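Local coordinates for protein AAR187Cp (PDB 3ZIK) that probably helps release cohesin from chromosomes, as expected of a Wapl-family protein, and is seen here as its helical C-terminal Wap1 domain, at residues E163-A168 with E192-A197; S202-Y207 with H237-E242; L251-A256 with T298-N303; V307-F312 with P343-F348; L323-L328 with E354-D359. All blocks are in the same frame, centred on the assembly; numbering follows the deposited sequence.

Contact 1 of 5, residues E163-A168 with E192-A197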
# COMPACT_ATOMS: atom_id res chain seq x y z
N GLU A 163 10.41 -6.47 10.96
CA GLU A 163 9.34 -7.01 11.81
C GLU A 163 7.93 -6.74 11.24
O GLU A 163 7.70 -5.77 10.50
CB GLU A 163 9.46 -6.44 13.24
CG GLU A 163 8.71 -7.21 14.31
CD GLU A 163 9.21 -8.64 14.44
OE1 GLU A 163 10.44 -8.85 14.38
OE2 GLU A 163 8.37 -9.56 14.59
N ALA A 164 7.01 -7.63 11.59
CA ALA A 164 5.59 -7.42 11.38
C ALA A 164 5.03 -6.78 12.65
O ALA A 164 5.48 -7.07 13.75
CB ALA A 164 4.90 -8.76 11.09
N VAL A 165 4.05 -5.89 12.48
CA VAL A 165 3.48 -5.14 13.60
C VAL A 165 2.04 -5.57 13.95
O VAL A 165 1.19 -5.78 13.06
CB VAL A 165 3.67 -3.61 13.35
CG1 VAL A 165 4.08 -3.34 11.90
CG2 VAL A 165 2.48 -2.78 13.84
N TYR A 166 1.76 -5.73 15.25
CA TYR A 166 0.55 -6.45 15.62
C TYR A 166 -0.79 -5.79 15.17
O TYR A 166 -0.97 -4.58 15.35
CB TYR A 166 0.54 -6.77 17.13
CG TYR A 166 -0.74 -7.48 17.52
CD1 TYR A 166 -1.02 -8.75 17.03
CD2 TYR A 166 -1.71 -6.85 18.33
CE1 TYR A 166 -2.20 -9.40 17.34
CE2 TYR A 166 -2.89 -7.51 18.65
CZ TYR A 166 -3.13 -8.79 18.15
OH TYR A 166 -4.28 -9.48 18.43
N GLY A 167 -1.72 -6.60 14.62
CA GLY A 167 -3.04 -6.11 14.09
C GLY A 167 -3.03 -5.18 12.86
O GLY A 167 -4.08 -4.76 12.37
N ALA A 168 -1.84 -4.93 12.31
CA ALA A 168 -1.65 -4.14 11.13
C ALA A 168 -2.44 -4.68 9.94
O ALA A 168 -3.13 -3.94 9.25
CB ALA A 168 -0.17 -4.05 10.78
N GLU A 192 1.09 -5.62 2.21
CA GLU A 192 1.89 -6.67 1.53
C GLU A 192 3.13 -6.98 2.35
O GLU A 192 3.42 -8.13 2.61
CB GLU A 192 2.31 -6.18 0.13
CG GLU A 192 2.32 -7.23 -0.96
CD GLU A 192 3.15 -6.84 -2.19
OE1 GLU A 192 3.18 -5.63 -2.48
OE2 GLU A 192 3.73 -7.72 -2.91
N ASN A 193 3.85 -5.96 2.81
CA ASN A 193 5.07 -6.17 3.60
C ASN A 193 4.82 -6.69 5.01
O ASN A 193 5.73 -7.13 5.70
CB ASN A 193 5.96 -4.88 3.60
CG ASN A 193 6.50 -4.52 2.20
OD1 ASN A 193 6.55 -5.35 1.31
ND2 ASN A 193 6.86 -3.27 1.99
N ASN A 194 3.56 -6.68 5.45
CA ASN A 194 3.27 -7.24 6.75
C ASN A 194 2.78 -8.70 6.70
O ASN A 194 2.35 -9.25 7.72
CB ASN A 194 2.30 -6.31 7.47
CG ASN A 194 3.03 -5.23 8.27
OD1 ASN A 194 3.32 -5.41 9.44
ND2 ASN A 194 3.30 -4.09 7.63
N ILE A 195 2.80 -9.31 5.51
CA ILE A 195 2.43 -10.71 5.33
C ILE A 195 3.73 -11.47 5.31
O ILE A 195 4.55 -11.24 4.42
CB ILE A 195 1.69 -10.90 4.00
CG1 ILE A 195 0.32 -10.24 4.07
CG2 ILE A 195 1.55 -12.38 3.63
CD1 ILE A 195 -0.24 -10.01 2.71
N VAL A 196 3.93 -12.35 6.29
CA VAL A 196 5.20 -13.11 6.40
C VAL A 196 5.22 -14.40 5.55
O VAL A 196 4.15 -14.99 5.22
CB VAL A 196 5.63 -13.40 7.87
CG1 VAL A 196 5.71 -12.10 8.67
CG2 VAL A 196 4.69 -14.37 8.55
N ALA A 197 6.44 -14.81 5.19
CA ALA A 197 6.69 -16.04 4.42
C ALA A 197 6.19 -17.32 5.12
O ALA A 197 5.56 -18.17 4.48
CB ALA A 197 8.17 -16.17 4.08
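The side-chain oxygen OD1 of Asn194 accepts a hydrogen bond from the backbone N of Val165 at 3.2 Å. The bond is nearly straight, with 169° at the hydrogen, and the N-H meets OD1 almost along the C=O axis. Val165 CG1 is also close to Asn194 OD1, at 3.3 Å, while Ala164 CA and Ala168 CB pack round that oxygen at ordinary distances. The other end of the amide is held too. Asn194, just past the end of helix 185-193, sends ND2 back to the carbonyl of Leu190 in that helix. Bonds at both ends should fix the rotation of this buried amide. The amide bridges the end of one helix and the loop before another. A smaller apolar touch lies beside it, where Ala164 CB meets Val196 CG1 at 4.2 Å. On the loop side, a type II turn from Val165 to Ala168 is closed by Ala168 N bonding to Val165 O. Gly167 takes the positive phi of this turn and is the N-cap of the next helix. The contact thus ties the start of helix 168-178 to the end of helix 185-193, with Trp155 of helix 147-158 packed against Val165, Ala168 and Asn194.

Contact 2 of 5, residues S202-Y207 with H237-E242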
# COMPACT_ATOMS: atom_id res chain seq x y z
N SER A 202 -2.27 -18.34 14.05
CA SER A 202 -2.91 -17.09 14.47
C SER A 202 -2.75 -16.00 13.41
O SER A 202 -3.68 -15.22 13.17
CB SER A 202 -2.32 -16.62 15.80
OG SER A 202 -0.94 -16.37 15.64
N ASP A 203 -1.56 -15.96 12.80
CA ASP A 203 -1.22 -15.17 11.62
C ASP A 203 -2.15 -15.49 10.45
O ASP A 203 -2.69 -14.57 9.82
CB ASP A 203 0.22 -15.47 11.17
CG ASP A 203 1.27 -14.69 11.96
OD1 ASP A 203 0.88 -13.75 12.70
OD2 ASP A 203 2.49 -15.02 11.83
N ILE A 204 -2.32 -16.78 10.17
CA ILE A 204 -3.17 -17.26 9.07
C ILE A 204 -4.61 -16.80 9.26
O ILE A 204 -5.22 -16.35 8.30
CB ILE A 204 -3.12 -18.80 8.83
CG1 ILE A 204 -1.80 -19.18 8.11
CG2 ILE A 204 -4.30 -19.23 7.96
CD1 ILE A 204 -1.41 -20.63 8.24
N GLU A 205 -5.12 -16.87 10.49
CA GLU A 205 -6.43 -16.32 10.78
C GLU A 205 -6.52 -14.84 10.47
O GLU A 205 -7.55 -14.39 9.97
CB GLU A 205 -6.79 -16.51 12.26
CG GLU A 205 -7.00 -17.96 12.69
CD GLU A 205 -8.29 -18.56 12.14
OE1 GLU A 205 -9.29 -17.81 11.97
OE2 GLU A 205 -8.31 -19.79 11.87
N GLU A 206 -5.50 -14.06 10.83
CA GLU A 206 -5.45 -12.63 10.48
C GLU A 206 -5.53 -12.46 8.95
O GLU A 206 -6.38 -11.70 8.46
CB GLU A 206 -4.22 -11.94 11.03
CG GLU A 206 -4.52 -11.21 12.33
CD GLU A 206 -3.29 -10.84 13.12
OE1 GLU A 206 -2.69 -9.76 12.88
OE2 GLU A 206 -2.92 -11.63 14.01
N TYR A 207 -4.71 -13.22 8.20
CA TYR A 207 -4.70 -13.15 6.72
C TYR A 207 -6.05 -13.54 6.14
O TYR A 207 -6.52 -12.97 5.13
CB TYR A 207 -3.63 -14.06 6.10
CG TYR A 207 -2.23 -13.75 6.58
CD1 TYR A 207 -1.94 -12.56 7.25
CD2 TYR A 207 -1.19 -14.64 6.33
CE1 TYR A 207 -0.64 -12.31 7.73
CE2 TYR A 207 0.11 -14.40 6.80
CZ TYR A 207 0.38 -13.24 7.48
OH TYR A 207 1.70 -13.03 7.88
N HIS A 237 -1.12 -18.14 0.22
CA HIS A 237 -1.35 -19.05 1.35
C HIS A 237 -2.68 -19.75 1.20
O HIS A 237 -3.76 -19.18 1.38
CB HIS A 237 -1.30 -18.31 2.68
CG HIS A 237 -0.04 -17.48 2.89
ND1 HIS A 237 1.09 -18.00 3.38
CD2 HIS A 237 0.21 -16.13 2.71
CE1 HIS A 237 2.03 -17.04 3.51
NE2 HIS A 237 1.49 -15.89 3.10
N THR A 238 -2.62 -21.03 0.91
CA THR A 238 -3.79 -21.80 0.49
C THR A 238 -4.90 -22.00 1.56
O THR A 238 -6.08 -22.11 1.22
CB THR A 238 -3.31 -23.12 -0.18
OG1 THR A 238 -2.28 -23.71 0.63
CG2 THR A 238 -2.70 -22.82 -1.57
N THR A 239 -4.53 -22.04 2.84
CA THR A 239 -5.50 -22.10 3.92
C THR A 239 -6.40 -20.86 3.90
O THR A 239 -7.60 -20.93 4.25
CB THR A 239 -4.80 -22.12 5.30
OG1 THR A 239 -3.73 -23.07 5.28
CG2 THR A 239 -5.81 -22.46 6.44
N VAL A 240 -5.80 -19.72 3.53
CA VAL A 240 -6.58 -18.51 3.28
C VAL A 240 -7.76 -18.79 2.34
O VAL A 240 -8.86 -18.36 2.62
CB VAL A 240 -5.69 -17.31 2.85
CG1 VAL A 240 -6.49 -16.14 2.31
CG2 VAL A 240 -4.89 -16.85 4.05
N LEU A 241 -7.54 -19.53 1.26
CA LEU A 241 -8.62 -19.83 0.30
C LEU A 241 -9.66 -20.81 0.83
O LEU A 241 -10.85 -20.63 0.60
CB LEU A 241 -8.07 -20.38 -1.00
CG LEU A 241 -7.15 -19.44 -1.78
CD1 LEU A 241 -6.22 -20.29 -2.64
CD2 LEU A 241 -7.96 -18.46 -2.63
N GLU A 242 -9.20 -21.86 1.52
CA GLU A 242 -10.08 -22.80 2.24
C GLU A 242 -11.00 -22.07 3.20
O GLU A 242 -12.19 -22.28 3.19
CB GLU A 242 -9.27 -23.81 3.05
CG GLU A 242 -8.49 -24.84 2.26
CD GLU A 242 -7.48 -25.58 3.14
OE1 GLU A 242 -7.76 -25.82 4.35
OE2 GLU A 242 -6.39 -25.90 2.61
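Tyr207 has chi1 at -58°, which places its ring beside its own backbone N, on the side where it meets His237. His237 has a similar chi1, and its ring swings to the Tyr207 ring. The two rings meet at their CD2 atoms, with Tyr207 CD2 over one face of the imidazole and 4.2 Å from His237 CD2. Their planes are 38° apart and the ring centroids of Tyr207 and His237 are 5.5 Å apart, so the pair is oblique. The shortest touch of the contact is Tyr207 CB to Val240 CG2, at 3.7 Å. The same methyl of Val240 also lies near the carbonyl oxygen of Ile204. Almost one turn earlier in helix 201-215, Ile204 and Thr239 cross at about a right angle and touch by methyls, with Ile204 CG2 at 3.9 Å from Thr239 CG2. The short helix 238-242 packs here on helix 201-215 within the all-helical Wap1 domain. The local axes come within 9.3 Å and cross at -57°. Tyr207 also touches Leu234 of helix 225-235 and Val169 of helix 168-178. Its hydroxyl bonds to the backbone N of Val196. The contact is therefore joined by carbon and ring surfaces, while the polar end of Tyr207 finds its partner in the preceding loop.

Contact 3 of 5, residues L251-A256 with T298-N303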
# COMPACT_ATOMS: atom_id res chain seq x y z
N LEU A 251 -15.58 -13.14 -6.42
CA LEU A 251 -14.29 -12.56 -6.76
C LEU A 251 -13.89 -12.97 -8.17
O LEU A 251 -13.48 -12.10 -9.00
CB LEU A 251 -13.22 -12.90 -5.70
CG LEU A 251 -11.79 -12.43 -5.99
CD1 LEU A 251 -11.88 -10.91 -6.10
CD2 LEU A 251 -10.91 -12.82 -4.81
N VAL A 252 -14.05 -14.26 -8.46
CA VAL A 252 -13.74 -14.84 -9.79
C VAL A 252 -14.56 -14.16 -10.86
O VAL A 252 -14.02 -13.71 -11.89
CB VAL A 252 -13.89 -16.38 -9.80
CG1 VAL A 252 -13.69 -16.98 -11.20
CG2 VAL A 252 -12.84 -16.95 -8.86
N ARG A 253 -15.84 -13.97 -10.58
CA ARG A 253 -16.72 -13.29 -11.48
C ARG A 253 -16.21 -11.87 -11.82
O ARG A 253 -16.12 -11.49 -13.02
CB ARG A 253 -18.13 -13.27 -10.88
CG ARG A 253 -19.21 -12.74 -11.81
CD ARG A 253 -20.54 -12.57 -11.07
NE ARG A 253 -21.29 -11.44 -11.61
CZ ARG A 253 -22.07 -11.50 -12.68
NH1 ARG A 253 -22.21 -12.66 -13.33
NH2 ARG A 253 -22.70 -10.41 -13.11
N SER A 254 -15.89 -11.06 -10.80
CA SER A 254 -15.49 -9.68 -11.05
C SER A 254 -14.18 -9.63 -11.83
O SER A 254 -14.07 -8.84 -12.72
CB SER A 254 -15.36 -8.89 -9.78
OG SER A 254 -16.57 -8.88 -9.07
N LEU A 255 -13.24 -10.54 -11.51
CA LEU A 255 -11.95 -10.68 -12.24
C LEU A 255 -12.16 -11.05 -13.68
O LEU A 255 -11.63 -10.40 -14.58
CB LEU A 255 -11.02 -11.68 -11.52
CG LEU A 255 -10.52 -11.16 -10.15
CD1 LEU A 255 -9.75 -12.25 -9.36
CD2 LEU A 255 -9.68 -9.88 -10.25
N ALA A 256 -13.02 -12.03 -13.91
CA ALA A 256 -13.31 -12.51 -15.25
C ALA A 256 -14.01 -11.42 -16.10
O ALA A 256 -13.71 -11.25 -17.25
CB ALA A 256 -14.17 -13.77 -15.18
N THR A 298 -16.91 -21.44 -11.65
CA THR A 298 -16.81 -22.16 -12.90
C THR A 298 -18.07 -21.98 -13.75
O THR A 298 -18.72 -22.96 -14.11
CB THR A 298 -16.54 -23.65 -12.58
OG1 THR A 298 -15.40 -23.74 -11.70
CG2 THR A 298 -16.25 -24.45 -13.82
N GLU A 299 -18.42 -20.73 -14.06
CA GLU A 299 -19.48 -20.40 -15.03
C GLU A 299 -19.16 -19.06 -15.69
O GLU A 299 -19.32 -18.87 -16.88
CB GLU A 299 -20.88 -20.40 -14.37
CG GLU A 299 -21.56 -21.78 -14.30
CD GLU A 299 -23.04 -21.73 -13.91
OE1 GLU A 299 -23.78 -20.83 -14.36
OE2 GLU A 299 -23.49 -22.62 -13.16
N GLU A 300 -18.65 -18.15 -14.87
CA GLU A 300 -18.21 -16.82 -15.29
C GLU A 300 -16.96 -16.87 -16.21
O GLU A 300 -16.78 -16.00 -17.09
CB GLU A 300 -17.89 -15.99 -14.03
CG GLU A 300 -18.53 -16.48 -12.71
CD GLU A 300 -20.06 -16.33 -12.66
OE1 GLU A 300 -20.60 -15.37 -13.26
OE2 GLU A 300 -20.73 -17.16 -11.99
N LEU A 301 -16.12 -17.89 -16.00
CA LEU A 301 -14.92 -18.14 -16.79
C LEU A 301 -15.20 -18.63 -18.19
O LEU A 301 -14.29 -18.70 -19.02
CB LEU A 301 -14.00 -19.12 -16.06
CG LEU A 301 -13.28 -18.48 -14.85
CD1 LEU A 301 -12.33 -19.45 -14.16
CD2 LEU A 301 -12.53 -17.22 -15.24
N THR A 302 -16.46 -18.92 -18.45
CA THR A 302 -16.93 -19.46 -19.74
C THR A 302 -16.46 -18.64 -20.92
O THR A 302 -15.97 -19.21 -21.90
CB THR A 302 -18.47 -19.60 -19.73
OG1 THR A 302 -18.79 -20.83 -19.07
CG2 THR A 302 -19.14 -19.57 -21.16
N ASN A 303 -16.59 -17.31 -20.81
CA ASN A 303 -16.24 -16.45 -21.93
C ASN A 303 -14.77 -16.51 -22.32
O ASN A 303 -14.37 -15.95 -23.37
CB ASN A 303 -16.65 -14.99 -21.69
CG ASN A 303 -16.64 -14.18 -22.98
OD1 ASN A 303 -15.76 -13.33 -23.20
ND2 ASN A 303 -17.59 -14.49 -23.88
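Arg253 crosses Glu300 at a slant, and its CB, CG, CD and NH1 each meet it in turn. Its CB meets Glu300 CG at 3.7 Å. Its CG passes 3.3 Å from Glu300 OE1, and CD stays near the same oxygen at 3.6 Å. At the tip, Arg253 NH1 donates to Glu300 OE1 at 3.2 Å, forming a salt bridge. The oxygen lies at the edge of the guanidinium, near its plane, yet the carboxylate plane is turned 74° from it. Glu300 reaches this place through a bend at chi2 of -68°, though it is poorly ordered. Helix 248-261 of the helical Wap1 domain packs here against residues 298-303, which lead into helix 304-313. The rest of the contact is apolar and buried. Leu301 CD2 meets Ala256 CB at 3.8 Å, and Leu301 CG meets Val252 CG1 at 4.0 Å. Val252 and Leu301 also touch helix 272-289, through Ile288 and Val289 respectively. Leu301 further reaches Ser333 of helix 321-336.

Contact 4 of 5, residues V307-F312 with P343-F348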
# COMPACT_ATOMS: atom_id res chain seq x y z
N VAL A 307 -12.29 -16.17 -26.31
CA VAL A 307 -10.98 -15.53 -26.46
C VAL A 307 -9.94 -16.58 -26.88
O VAL A 307 -9.14 -16.34 -27.78
CB VAL A 307 -10.52 -14.81 -25.18
CG1 VAL A 307 -9.16 -14.20 -25.40
CG2 VAL A 307 -11.54 -13.75 -24.75
N PHE A 308 -9.97 -17.75 -26.24
CA PHE A 308 -9.05 -18.82 -26.62
C PHE A 308 -9.27 -19.21 -28.08
O PHE A 308 -8.31 -19.34 -28.87
CB PHE A 308 -9.20 -20.05 -25.72
CG PHE A 308 -8.44 -21.22 -26.26
CD1 PHE A 308 -7.06 -21.27 -26.15
CD2 PHE A 308 -9.08 -22.22 -26.98
CE1 PHE A 308 -6.32 -22.33 -26.68
CE2 PHE A 308 -8.35 -23.27 -27.51
CZ PHE A 308 -6.95 -23.33 -27.34
N ARG A 309 -10.52 -19.36 -28.48
CA ARG A 309 -10.82 -19.63 -29.93
C ARG A 309 -10.31 -18.57 -30.92
O ARG A 309 -9.72 -18.89 -31.98
CB ARG A 309 -12.33 -19.83 -30.14
CG ARG A 309 -12.72 -21.26 -29.73
CD ARG A 309 -14.19 -21.58 -30.01
NE ARG A 309 -15.12 -20.71 -29.30
CZ ARG A 309 -15.51 -20.87 -28.04
NH1 ARG A 309 -15.06 -21.87 -27.27
NH2 ARG A 309 -16.36 -19.99 -27.54
N SER A 310 -10.50 -17.31 -30.57
CA SER A 310 -10.06 -16.23 -31.42
C SER A 310 -8.56 -16.26 -31.56
O SER A 310 -8.02 -16.06 -32.63
CB SER A 310 -10.47 -14.88 -30.78
OG SER A 310 -11.87 -14.81 -30.70
N VAL A 311 -7.87 -16.48 -30.46
CA VAL A 311 -6.42 -16.62 -30.51
C VAL A 311 -5.91 -17.79 -31.36
O VAL A 311 -4.89 -17.68 -32.07
CB VAL A 311 -5.88 -16.80 -29.10
CG1 VAL A 311 -4.40 -17.11 -29.18
CG2 VAL A 311 -6.14 -15.51 -28.29
N PHE A 312 -6.62 -18.92 -31.27
CA PHE A 312 -6.24 -20.10 -32.08
C PHE A 312 -6.40 -19.81 -33.59
O PHE A 312 -5.58 -20.20 -34.39
CB PHE A 312 -7.10 -21.31 -31.66
CG PHE A 312 -6.86 -22.54 -32.50
CD1 PHE A 312 -5.63 -23.19 -32.47
CD2 PHE A 312 -7.85 -23.01 -33.36
CE1 PHE A 312 -5.41 -24.32 -33.24
CE2 PHE A 312 -7.65 -24.15 -34.14
CZ PHE A 312 -6.42 -24.81 -34.07
N PRO A 343 -8.12 -31.91 -31.25
CA PRO A 343 -6.67 -32.12 -31.36
C PRO A 343 -5.77 -30.96 -31.74
O PRO A 343 -4.65 -30.87 -31.21
CB PRO A 343 -6.53 -33.21 -32.46
CG PRO A 343 -7.83 -33.93 -32.46
CD PRO A 343 -8.90 -32.94 -31.99
N ALA A 344 -6.16 -30.13 -32.72
CA ALA A 344 -5.29 -29.01 -33.11
C ALA A 344 -5.27 -27.93 -32.02
O ALA A 344 -4.23 -27.35 -31.74
CB ALA A 344 -5.69 -28.39 -34.47
N GLU A 345 -6.42 -27.65 -31.41
CA GLU A 345 -6.53 -26.75 -30.27
C GLU A 345 -5.69 -27.24 -29.09
O GLU A 345 -4.96 -26.44 -28.43
CB GLU A 345 -7.99 -26.49 -29.83
CG GLU A 345 -8.95 -26.04 -30.96
CD GLU A 345 -10.35 -25.56 -30.48
OE1 GLU A 345 -10.63 -25.57 -29.25
OE2 GLU A 345 -11.21 -25.16 -31.32
N ALA A 346 -5.78 -28.54 -28.80
CA ALA A 346 -5.13 -29.05 -27.63
C ALA A 346 -3.65 -29.06 -27.88
O ALA A 346 -2.90 -28.83 -26.97
CB ALA A 346 -5.64 -30.44 -27.33
N ASP A 347 -3.22 -29.30 -29.12
CA ASP A 347 -1.78 -29.23 -29.46
C ASP A 347 -1.21 -27.81 -29.46
O ASP A 347 -0.03 -27.63 -29.12
CB ASP A 347 -1.48 -29.87 -30.82
CG ASP A 347 -1.69 -31.40 -30.80
OD1 ASP A 347 -1.60 -32.03 -29.70
OD2 ASP A 347 -1.94 -31.98 -31.89
N PHE A 348 -2.00 -26.85 -29.94
CA PHE A 348 -1.58 -25.43 -29.82
C PHE A 348 -1.40 -25.05 -28.31
O PHE A 348 -0.35 -24.54 -27.88
CB PHE A 348 -2.66 -24.56 -30.46
CG PHE A 348 -2.53 -23.09 -30.15
CD1 PHE A 348 -1.47 -22.35 -30.69
CD2 PHE A 348 -3.49 -22.46 -29.34
CE1 PHE A 348 -1.36 -21.00 -30.40
CE2 PHE A 348 -3.38 -21.11 -29.07
CZ PHE A 348 -2.31 -20.38 -29.58
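Phe312 and Glu345 meet where two helices of the all-helical Wap1 domain cross at 90°. Glu345 CG sits over one face of the Phe312 ring in a CH-pi contact, 4.1 Å from the ring centroid. Ala344 CB touches Phe312 CZ at 3.7 Å. At the ring edge, Phe348 CB lies 3.8 Å from Phe312 CD1. The Phe312 and Phe348 rings are oblique to one another, with planes 58° apart. Phe348 also receives Phe308 CE1 at its edge, and Val311 CG1 touches its CZ. Phe308, Phe312 and Phe348 each hold CG anti to the backbone N, which carries their rings across the 11.1 Å between the local helix axes. Further residues pack round these rings and probably help to position them. Phe308 stacks on Tyr330 of helix 321-336, and Lys315 makes cation-pi contacts with both Phe312 and Phe348. Val311 rests on Leu323 of helix 321-336. The carboxylate of Glu345 ends beside another ring, with its OE1 at 3.7 Å from Phe308 CE2, near the plane of that ring.

Contact 5 of 5, residues L323-L328 with E354-D359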
# COMPACT_ATOMS: atom_id res chain seq x y z
N LEU A 323 -0.75 -12.97 -22.67
CA LEU A 323 -1.30 -14.08 -23.40
C LEU A 323 -0.91 -15.47 -22.84
O LEU A 323 -1.79 -16.32 -22.71
CB LEU A 323 -1.01 -13.97 -24.91
CG LEU A 323 -1.51 -15.14 -25.77
CD1 LEU A 323 -3.07 -15.22 -25.58
CD2 LEU A 323 -1.15 -14.89 -27.24
N GLN A 324 0.36 -15.68 -22.46
CA GLN A 324 0.82 -16.96 -21.87
C GLN A 324 0.12 -17.18 -20.56
O GLN A 324 -0.29 -18.31 -20.25
CB GLN A 324 2.36 -16.97 -21.63
CG GLN A 324 3.12 -16.92 -22.94
CD GLN A 324 4.63 -16.78 -22.75
OE1 GLN A 324 5.10 -15.97 -21.95
NE2 GLN A 324 5.40 -17.56 -23.52
N LEU A 325 0.02 -16.11 -19.75
CA LEU A 325 -0.72 -16.19 -18.48
C LEU A 325 -2.22 -16.48 -18.73
O LEU A 325 -2.80 -17.30 -18.07
CB LEU A 325 -0.55 -14.90 -17.70
CG LEU A 325 -0.34 -14.88 -16.18
CD1 LEU A 325 0.74 -15.82 -15.68
CD2 LEU A 325 0.11 -13.46 -15.89
N PHE A 326 -2.81 -15.84 -19.73
CA PHE A 326 -4.21 -16.11 -20.06
C PHE A 326 -4.46 -17.57 -20.41
O PHE A 326 -5.39 -18.17 -19.89
CB PHE A 326 -4.72 -15.23 -21.23
CG PHE A 326 -6.07 -15.68 -21.73
CD1 PHE A 326 -7.24 -15.28 -21.08
CD2 PHE A 326 -6.18 -16.53 -22.79
CE1 PHE A 326 -8.47 -15.65 -21.55
CE2 PHE A 326 -7.42 -16.99 -23.23
CZ PHE A 326 -8.56 -16.54 -22.61
N LEU A 327 -3.58 -18.16 -21.23
CA LEU A 327 -3.64 -19.56 -21.66
C LEU A 327 -3.49 -20.48 -20.49
O LEU A 327 -4.14 -21.49 -20.41
CB LEU A 327 -2.56 -19.91 -22.77
CG LEU A 327 -2.70 -19.14 -24.10
CD1 LEU A 327 -1.49 -19.44 -24.97
CD2 LEU A 327 -4.00 -19.51 -24.82
N LEU A 328 -2.61 -20.15 -19.57
CA LEU A 328 -2.45 -20.96 -18.39
C LEU A 328 -3.75 -20.96 -17.54
O LEU A 328 -4.23 -22.01 -17.08
CB LEU A 328 -1.24 -20.45 -17.60
CG LEU A 328 -1.08 -21.17 -16.24
CD1 LEU A 328 -0.96 -22.70 -16.44
CD2 LEU A 328 0.16 -20.63 -15.58
N GLU A 354 4.19 -25.46 -22.90
CA GLU A 354 5.56 -26.02 -22.77
C GLU A 354 6.65 -24.97 -23.02
O GLU A 354 7.59 -24.85 -22.23
CB GLU A 354 5.77 -27.26 -23.65
CG GLU A 354 4.90 -28.45 -23.26
CD GLU A 354 4.95 -29.61 -24.26
OE1 GLU A 354 5.63 -29.50 -25.32
OE2 GLU A 354 4.29 -30.65 -23.99
N ALA A 355 6.49 -24.19 -24.07
CA ALA A 355 7.33 -23.05 -24.32
C ALA A 355 7.29 -21.99 -23.17
O ALA A 355 8.32 -21.46 -22.79
CB ALA A 355 6.97 -22.42 -25.67
N PHE A 356 6.09 -21.69 -22.65
CA PHE A 356 5.96 -20.85 -21.44
C PHE A 356 6.76 -21.48 -20.24
O PHE A 356 7.53 -20.78 -19.58
CB PHE A 356 4.47 -20.64 -21.10
CG PHE A 356 4.18 -19.65 -19.96
CD1 PHE A 356 5.05 -18.62 -19.65
CD2 PHE A 356 2.95 -19.70 -19.29
CE1 PHE A 356 4.73 -17.70 -18.63
CE2 PHE A 356 2.61 -18.80 -18.28
CZ PHE A 356 3.50 -17.79 -17.94
N ALA A 357 6.58 -22.76 -19.96
CA ALA A 357 7.43 -23.43 -18.98
C ALA A 357 8.92 -23.17 -19.23
O ALA A 357 9.69 -23.08 -18.28
CB ALA A 357 7.19 -24.93 -18.94
N THR A 358 9.34 -23.06 -20.49
CA THR A 358 10.78 -22.97 -20.71
C THR A 358 11.35 -21.58 -20.43
O THR A 358 12.48 -21.51 -19.99
CB THR A 358 11.30 -23.64 -22.01
OG1 THR A 358 10.77 -22.97 -23.16
CG2 THR A 358 10.91 -25.11 -22.04
N ASP A 359 10.55 -20.51 -20.62
CA ASP A 359 10.95 -19.14 -20.22
C ASP A 359 11.26 -19.01 -18.75
O ASP A 359 10.58 -19.61 -17.90
CB ASP A 359 9.88 -18.10 -20.53
CG ASP A 359 9.79 -17.79 -22.00
OD1 ASP A 359 9.97 -18.72 -22.81
OD2 ASP A 359 9.51 -16.63 -22.34
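Helices 321-336 and 343-358 cross at -123°, their local axes 10.6 Å apart at the closest point. They pack within the helical Wap1 domain, and the second ends here, with Asp359 leaving helical geometry. The CA atoms of Gln324 and Phe356 are 6.5 Å apart. Phe356 has CG anti to the backbone N (chi1 -173°), which turns its ring toward the other helix. Gln324 lies over one face of this ring. Its CB stands 3.5 Å from the Phe356 ring centroid, nearly on the normal, in a CH-pi contact. Beyond CG the chain passes out over the CG/CD1 side. The amide ends beyond the ring, its plane tilted 26° from it, with NE2 near Phe356 CA and CB. Two leucines touch the ring, with Leu328 CD2 at 4.1 Å from Phe356 CE2 and Leu325 CD1 at 4.1 Å from Phe356 CZ. Ile367 and Ile371 of helix 367-375 also touch Phe356. The amide oxygen OE1 of Gln324 lies 3.5 Å from Phe356 CD1.

The five contacts run from near the middle of the chain to close to its C-terminus. Contacts 1 and 2 have centres 13 Å apart and touch, with Ile195 CG2 packed 3.6 Å from His237 NE2. Contact 3 lies 23 Å from contact 2 between centres, and the nearest atoms are about 7 Å apart. Its loop leads directly into helix 304-313 of contact 4, about 20 Å away between centres. Contacts 4 and 5 share helix 343-358, and their segments alternate along the chain. They also touch, with Val307 CB 3.7 Å from Phe326 CZ. Contacts 1 and 4 lie farthest apart, 43 Å between centres.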